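Local coordinates for protein A-adding tRNA nucleotidyltransferase (Aquifex aeolicus, PDB 4WBY) that adds the terminal adenosine to tRNAs ending in CC, using ATP and magnesium, to complete their CCA 3' end, at residues 114-126 with 166-179. Sequence-based numbering, arbitrary orientation.
With SO4 (sulfate ion), chain D.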
loop_
_atom_site.group_PDB
_atom_site.type_symbol
_atom_site.label_atom_id
_atom_site.label_comp_id
_atom_site.label_asym_id
_atom_site.label_seq_id
_atom_site.Cartn_x
_atom_site.Cartn_y
_atom_site.Cartn_z
ATOM N N ASP A 114 15.236 -4.928 -20.852
ATOM C CA ASP A 114 13.990 -4.583 -20.177
ATOM C C ASP A 114 14.065 -4.816 -18.662
ATOM O O ASP A 114 13.435 -4.108 -17.875
ATOM C CB ASP A 114 12.839 -5.393 -20.763
ATOM C CG ASP A 114 11.511 -5.031 -20.151
ATOM O OD1 ASP A 114 11.114 -5.699 -19.172
ATOM O OD2 ASP A 114 10.865 -4.079 -20.646
ATOM N N LEU A 115 14.826 -5.821 -18.254
ATOM C CA LEU A 115 14.932 -6.134 -16.836
ATOM C C LEU A 115 15.904 -5.207 -16.107
ATOM O O LEU A 115 15.662 -4.832 -14.962
ATOM C CB LEU A 115 15.362 -7.588 -16.650
ATOM C CG LEU A 115 14.360 -8.631 -17.144
ATOM C CD1 LEU A 115 14.943 -10.020 -16.979
ATOM C CD2 LEU A 115 13.072 -8.508 -16.360
ATOM N N ILE A 116 16.995 -4.835 -16.769
ATOM C CA ILE A 116 18.067 -4.108 -16.098
ATOM C C ILE A 116 17.637 -2.680 -15.772
ATOM O O ILE A 116 18.272 -2.001 -14.963
ATOM C CB ILE A 116 19.352 -4.104 -16.958
ATOM C CG1 ILE A 116 20.595 -3.843 -16.099
ATOM C CG2 ILE A 116 19.248 -3.105 -18.098
ATOM C CD1 ILE A 116 21.900 -3.967 -16.882
ATOM N N ARG A 117 16.540 -2.236 -16.378
ATOM C CA ARG A 117 16.030 -0.894 -16.124
ATOM C C ARG A 117 15.044 -0.850 -14.948
ATOM O O ARG A 117 14.509 0.206 -14.629
ATOM C CB ARG A 117 15.352 -0.339 -17.377
ATOM C CG ARG A 117 14.135 -1.128 -17.747
ATOM C CD ARG A 117 13.255 -0.424 -18.748
ATOM N NE ARG A 117 12.105 -1.262 -19.075
ATOM C CZ ARG A 117 11.028 -1.386 -18.306
ATOM N NH1 ARG A 117 10.941 -0.720 -17.160
ATOM N NH2 ARG A 117 10.031 -2.174 -18.686
ATOM N N ARG A 118 14.811 -1.985 -14.298
ATOM C CA ARG A 118 13.858 -2.028 -13.183
ATOM C C ARG A 118 14.500 -1.591 -11.861
ATOM O O ARG A 118 15.656 -1.166 -11.852
ATOM C CB ARG A 118 13.253 -3.428 -13.093
ATOM C CG ARG A 118 12.282 -3.662 -14.252
ATOM C CD ARG A 118 11.994 -5.113 -14.546
ATOM N NE ARG A 118 11.258 -5.215 -15.805
ATOM C CZ ARG A 118 9.935 -5.290 -15.899
ATOM N NH1 ARG A 118 9.195 -5.299 -14.796
ATOM N NH2 ARG A 118 9.355 -5.378 -17.099
ATOM N N ASP A 119 13.777 -1.639 -10.744
ATOM C CA ASP A 119 14.334 -0.971 -9.562
ATOM C C ASP A 119 15.338 -1.811 -8.747
ATOM O O ASP A 119 16.467 -1.358 -8.529
ATOM C CB ASP A 119 13.230 -0.424 -8.637
ATOM C CG ASP A 119 12.118 -1.427 -8.306
ATOM O OD1 ASP A 119 12.221 -2.647 -8.558
ATOM O OD2 ASP A 119 11.110 -0.952 -7.736
ATOM N N PHE A 120 14.959 -3.014 -8.325
ATOM C CA PHE A 120 15.791 -3.802 -7.413
ATOM C C PHE A 120 15.950 -5.215 -7.930
ATOM O O PHE A 120 15.105 -5.697 -8.689
ATOM C CB PHE A 120 15.187 -3.784 -6.003
ATOM C CG PHE A 120 14.855 -2.405 -5.544
ATOM C CD1 PHE A 120 15.872 -1.482 -5.336
ATOM C CD2 PHE A 120 13.537 -2.000 -5.381
ATOM C CE1 PHE A 120 15.590 -0.180 -4.963
ATOM C CE2 PHE A 120 13.242 -0.698 -5.001
ATOM C CZ PHE A 120 14.272 0.218 -4.800
ATOM N N THR A 121 17.040 -5.875 -7.543
ATOM C CA THR A 121 17.356 -7.166 -8.142
ATOM C C THR A 121 16.244 -8.188 -7.931
ATOM O O THR A 121 15.983 -9.010 -8.813
ATOM C CB THR A 121 18.675 -7.746 -7.609
ATOM O OG1 THR A 121 18.587 -7.918 -6.193
ATOM C CG2 THR A 121 19.856 -6.822 -7.944
ATOM N N ILE A 122 15.567 -8.136 -6.788
ATOM C CA ILE A 122 14.538 -9.132 -6.525
ATOM C C ILE A 122 13.300 -8.897 -7.391
ATOM O O ILE A 122 12.447 -9.779 -7.494
ATOM C CB ILE A 122 14.134 -9.181 -5.035
ATOM C CG1 ILE A 122 13.526 -7.850 -4.574
ATOM C CG2 ILE A 122 15.318 -9.630 -4.166
ATOM C CD1 ILE A 122 12.892 -7.911 -3.185
ATOM N N ASN A 123 13.221 -7.723 -8.021
ATOM C CA ASN A 123 12.119 -7.377 -8.924
ATOM C C ASN A 123 12.495 -7.455 -10.399
ATOM O O ASN A 123 11.712 -7.052 -11.273
ATOM C CB ASN A 123 11.607 -5.964 -8.622
ATOM C CG ASN A 123 11.022 -5.843 -7.241
ATOM O OD1 ASN A 123 10.596 -6.832 -6.642
ATOM N ND2 ASN A 123 10.993 -4.617 -6.717
ATOM N N ALA A 124 13.681 -7.979 -10.679
ATOM C CA ALA A 124 14.219 -7.927 -12.028
ATOM C C ALA A 124 14.437 -9.320 -12.611
ATOM O O ALA A 124 15.278 -9.506 -13.483
ATOM C CB ALA A 124 15.520 -7.136 -12.043
ATOM N N MET A 125 13.665 -10.292 -12.142
ATOM C CA MET A 125 13.734 -11.647 -12.684
ATOM C C MET A 125 12.581 -11.952 -13.621
ATOM O O MET A 125 11.576 -11.234 -13.652
ATOM C CB MET A 125 13.770 -12.670 -11.552
ATOM C CG MET A 125 15.062 -12.560 -10.744
ATOM S SD MET A 125 15.162 -13.688 -9.343
ATOM C CE MET A 125 14.054 -12.882 -8.198
ATOM N N ALA A 126 12.733 -13.024 -14.388
ATOM C CA ALA A 126 11.701 -13.451 -15.324
ATOM C C ALA A 126 11.566 -14.968 -15.304
ATOM O O ALA A 126 12.479 -15.681 -14.879
ATOM C CB ALA A 126 12.024 -12.971 -16.731
ATOM N N ARG A 166 12.642 5.843 -6.330
ATOM C CA ARG A 166 13.127 4.536 -5.885
ATOM C C ARG A 166 13.672 4.554 -4.463
ATOM O O ARG A 166 13.761 3.508 -3.836
ATOM C CB ARG A 166 14.201 4.007 -6.835
ATOM C CG ARG A 166 13.662 3.646 -8.200
ATOM C CD ARG A 166 14.794 3.257 -9.123
ATOM N NE ARG A 166 14.308 2.912 -10.446
ATOM C CZ ARG A 166 15.013 3.085 -11.565
ATOM N NH1 ARG A 166 16.239 3.612 -11.526
ATOM N NH2 ARG A 166 14.484 2.751 -12.724
ATOM N N ILE A 167 14.059 5.730 -3.971
ATOM C CA ILE A 167 14.456 5.866 -2.569
ATOM C C ILE A 167 13.318 5.395 -1.660
ATOM O O ILE A 167 13.519 4.589 -0.745
ATOM C CB ILE A 167 14.825 7.325 -2.226
ATOM C CG1 ILE A 167 16.080 7.762 -2.997
ATOM C CG2 ILE A 167 14.992 7.527 -0.711
ATOM C CD1 ILE A 167 16.298 9.271 -2.993
ATOM N N LEU A 168 12.120 5.913 -1.907
ATOM C CA LEU A 168 10.960 5.505 -1.122
ATOM C C LEU A 168 10.590 4.047 -1.396
ATOM O O LEU A 168 10.243 3.311 -0.466
ATOM C CB LEU A 168 9.758 6.424 -1.400
ATOM C CG LEU A 168 9.890 7.899 -1.012
ATOM C CD1 LEU A 168 8.569 8.612 -1.264
ATOM C CD2 LEU A 168 10.337 8.083 0.431
ATOM N N ARG A 169 10.655 3.631 -2.662
ATOM C CA ARG A 169 10.286 2.256 -3.016
ATOM C C ARG A 169 11.195 1.250 -2.312
ATOM O O ARG A 169 10.729 0.205 -1.857
ATOM C CB ARG A 169 10.359 2.035 -4.528
ATOM C CG ARG A 169 9.344 2.827 -5.326
ATOM C CD ARG A 169 9.460 2.537 -6.822
ATOM N NE ARG A 169 9.348 1.122 -7.140
ATOM C CZ ARG A 169 8.211 0.505 -7.451
ATOM N NH1 ARG A 169 7.064 1.177 -7.471
ATOM N NH2 ARG A 169 8.220 -0.793 -7.734
ATOM N N ALA A 170 12.487 1.570 -2.218
ATOM C CA ALA A 170 13.432 0.675 -1.544
ATOM C C ALA A 170 12.988 0.402 -0.121
ATOM O O ALA A 170 13.069 -0.729 0.371
ATOM C CB ALA A 170 14.837 1.267 -1.547
ATOM N N LEU A 171 12.517 1.451 0.544
ATOM C CA LEU A 171 12.132 1.342 1.939
ATOM C C LEU A 171 10.797 0.612 2.076
ATOM O O LEU A 171 10.586 -0.119 3.046
ATOM C CB LEU A 171 12.081 2.736 2.573
ATOM C CG LEU A 171 13.395 3.522 2.440
ATOM C CD1 LEU A 171 13.327 4.851 3.187
ATOM C CD2 LEU A 171 14.588 2.675 2.900
ATOM N N ARG A 172 9.910 0.776 1.096
ATOM C CA ARG A 172 8.662 0.004 1.099
ATOM C C ARG A 172 8.951 -1.498 1.000
ATOM O O ARG A 172 8.409 -2.289 1.778
ATOM C CB ARG A 172 7.721 0.431 -0.029
ATOM C CG ARG A 172 6.508 -0.494 -0.168
ATOM C CD ARG A 172 5.346 0.175 -0.908
ATOM N NE ARG A 172 5.679 0.612 -2.264
ATOM C CZ ARG A 172 5.546 -0.132 -3.354
ATOM N NH1 ARG A 172 5.101 -1.380 -3.269
ATOM N NH2 ARG A 172 5.857 0.375 -4.539
ATOM N N PHE A 173 9.813 -1.899 0.066
ATOM C CA PHE A 173 10.114 -3.323 -0.057
ATOM C C PHE A 173 10.915 -3.834 1.137
ATOM O O PHE A 173 10.665 -4.946 1.609
ATOM C CB PHE A 173 10.840 -3.624 -1.373
ATOM C CG PHE A 173 9.972 -3.417 -2.584
ATOM C CD1 PHE A 173 8.783 -4.123 -2.728
ATOM C CD2 PHE A 173 10.321 -2.505 -3.563
ATOM C CE1 PHE A 173 7.966 -3.933 -3.839
ATOM C CE2 PHE A 173 9.518 -2.317 -4.677
ATOM C CZ PHE A 173 8.333 -3.028 -4.815
ATOM N N ALA A 174 11.850 -3.028 1.643
ATOM C CA ALA A 174 12.614 -3.448 2.824
ATOM C C ALA A 174 11.678 -3.694 4.008
ATOM O O ALA A 174 11.788 -4.713 4.699
ATOM C CB ALA A 174 13.689 -2.413 3.188
ATOM N N GLY A 175 10.742 -2.775 4.238
ATOM C CA GLY A 175 9.821 -2.919 5.353
ATOM C C GLY A 175 8.819 -4.047 5.151
ATOM O O GLY A 175 8.525 -4.805 6.080
ATOM N N ARG A 176 8.281 -4.166 3.937
ATOM C CA ARG A 176 7.354 -5.254 3.630
ATOM C C ARG A 176 7.966 -6.614 3.913
ATOM O O ARG A 176 7.327 -7.486 4.493
ATOM C CB ARG A 176 6.927 -5.203 2.160
ATOM C CG ARG A 176 6.058 -6.386 1.749
ATOM C CD ARG A 176 5.913 -6.530 0.243
ATOM N NE ARG A 176 5.168 -5.424 -0.344
ATOM C CZ ARG A 176 4.917 -5.306 -1.643
ATOM N NH1 ARG A 176 5.365 -6.227 -2.493
ATOM N NH2 ARG A 176 4.231 -4.268 -2.093
ATOM N N LEU A 177 9.219 -6.785 3.499
ATOM C CA LEU A 177 9.845 -8.102 3.478
ATOM C C LEU A 177 10.776 -8.349 4.653
ATOM O O LEU A 177 11.324 -9.444 4.780
ATOM C CB LEU A 177 10.627 -8.289 2.173
ATOM C CG LEU A 177 9.813 -8.147 0.886
ATOM C CD1 LEU A 177 10.735 -8.133 -0.325
ATOM C CD2 LEU A 177 8.767 -9.260 0.774
ATOM N N ASN A 178 10.961 -7.336 5.500
ATOM C CA ASN A 178 11.986 -7.380 6.553
ATOM C C ASN A 178 13.346 -7.694 5.935
ATOM O O ASN A 178 14.082 -8.574 6.404
ATOM C CB ASN A 178 11.634 -8.399 7.646
ATOM C CG ASN A 178 12.486 -8.238 8.893
ATOM O OD1 ASN A 178 13.006 -7.157 9.168
ATOM N ND2 ASN A 178 12.652 -9.324 9.640
ATOM N N PHE A 179 13.659 -6.965 4.867
ATOM C CA PHE A 179 14.963 -7.039 4.209
ATOM C C PHE A 179 15.789 -5.813 4.607
ATOM O O PHE A 179 15.242 -4.794 5.049
ATOM C CB PHE A 179 14.845 -7.068 2.676
ATOM C CG PHE A 179 14.467 -8.410 2.076
ATOM C CD1 PHE A 179 13.912 -9.432 2.832
ATOM C CD2 PHE A 179 14.693 -8.637 0.718
ATOM C CE1 PHE A 179 13.571 -10.656 2.231
ATOM C CE2 PHE A 179 14.369 -9.853 0.114
ATOM C CZ PHE A 179 13.801 -10.861 0.877
HETATM S S SO4 D . 4.576 -4.341 -6.220
HETATM O O1 SO4 D . 5.618 -5.072 -6.966
HETATM O O2 SO4 D . 4.303 -5.081 -4.992
HETATM O O3 SO4 D . 5.003 -2.977 -5.910
HETATM O O4 SO4 D . 3.366 -4.315 -7.035
HETATM O O HOH W 1 15.861 2.650 -15.285
#
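Phe120 lays its ring tip on helix 165-177, where CZ stands 3.5 Å from CB of Ala170, an alanine small enough to let the ring come close to the backbone. The contact joins the RRDFTINA segment of the nucleotidyltransferase head, in a class II CCA-adding-type enzyme, to the arginine-rich helix 165-177; residues of both belong to the ATP site. The tight part is apolar: the rings of Phe120 and Phe173 meet rim to rim with planes at 75°, and Ile152 of strand 151-152 touches both. Farther along, Ile122 CD1 reaches tip to tip toward Leu177 CD1, 3.6 Å away.

Beside this apolar patch lies the carboxylate of a buried Asp119. With CG turned between its backbone N and carbonyl carbon (chi1 49°), Asp119 sends OD2 to Arg169, whose NE (2.8 Å) and NH2 (2.9 Å) grip that one oxygen side-on, in the guanidinium plane. OD1 accepts from the backbone N of Phe120 and, nearly straight at 166°, from ND2 of Asn123, both on one face of the carboxylate. An asparagine here would probably cost Arg169 the close countercharge at NE and NH2 and leave its guanidinium less firmly fixed in rotation. Asn123, whose OD1 takes a bond from Arg35, also sets ND2 over one face of the Phe173 ring, 3.4 Å from CE2.

The other end is looser and wetter. Arg166, extended from CG to NE, runs past Asp119 CB toward Arg117 O, and a water joins that oxygen to its NH2; Glu162 takes its NH1. Toward the nucleotide pocket, Arg172 and Arg176, with Arg35 of the head, hold a sulfate, probably from the crystallisation liquor and perhaps marking where a phosphate could sit: Arg172 NH1 points almost straight at sulfate O3, 3.1 Å away.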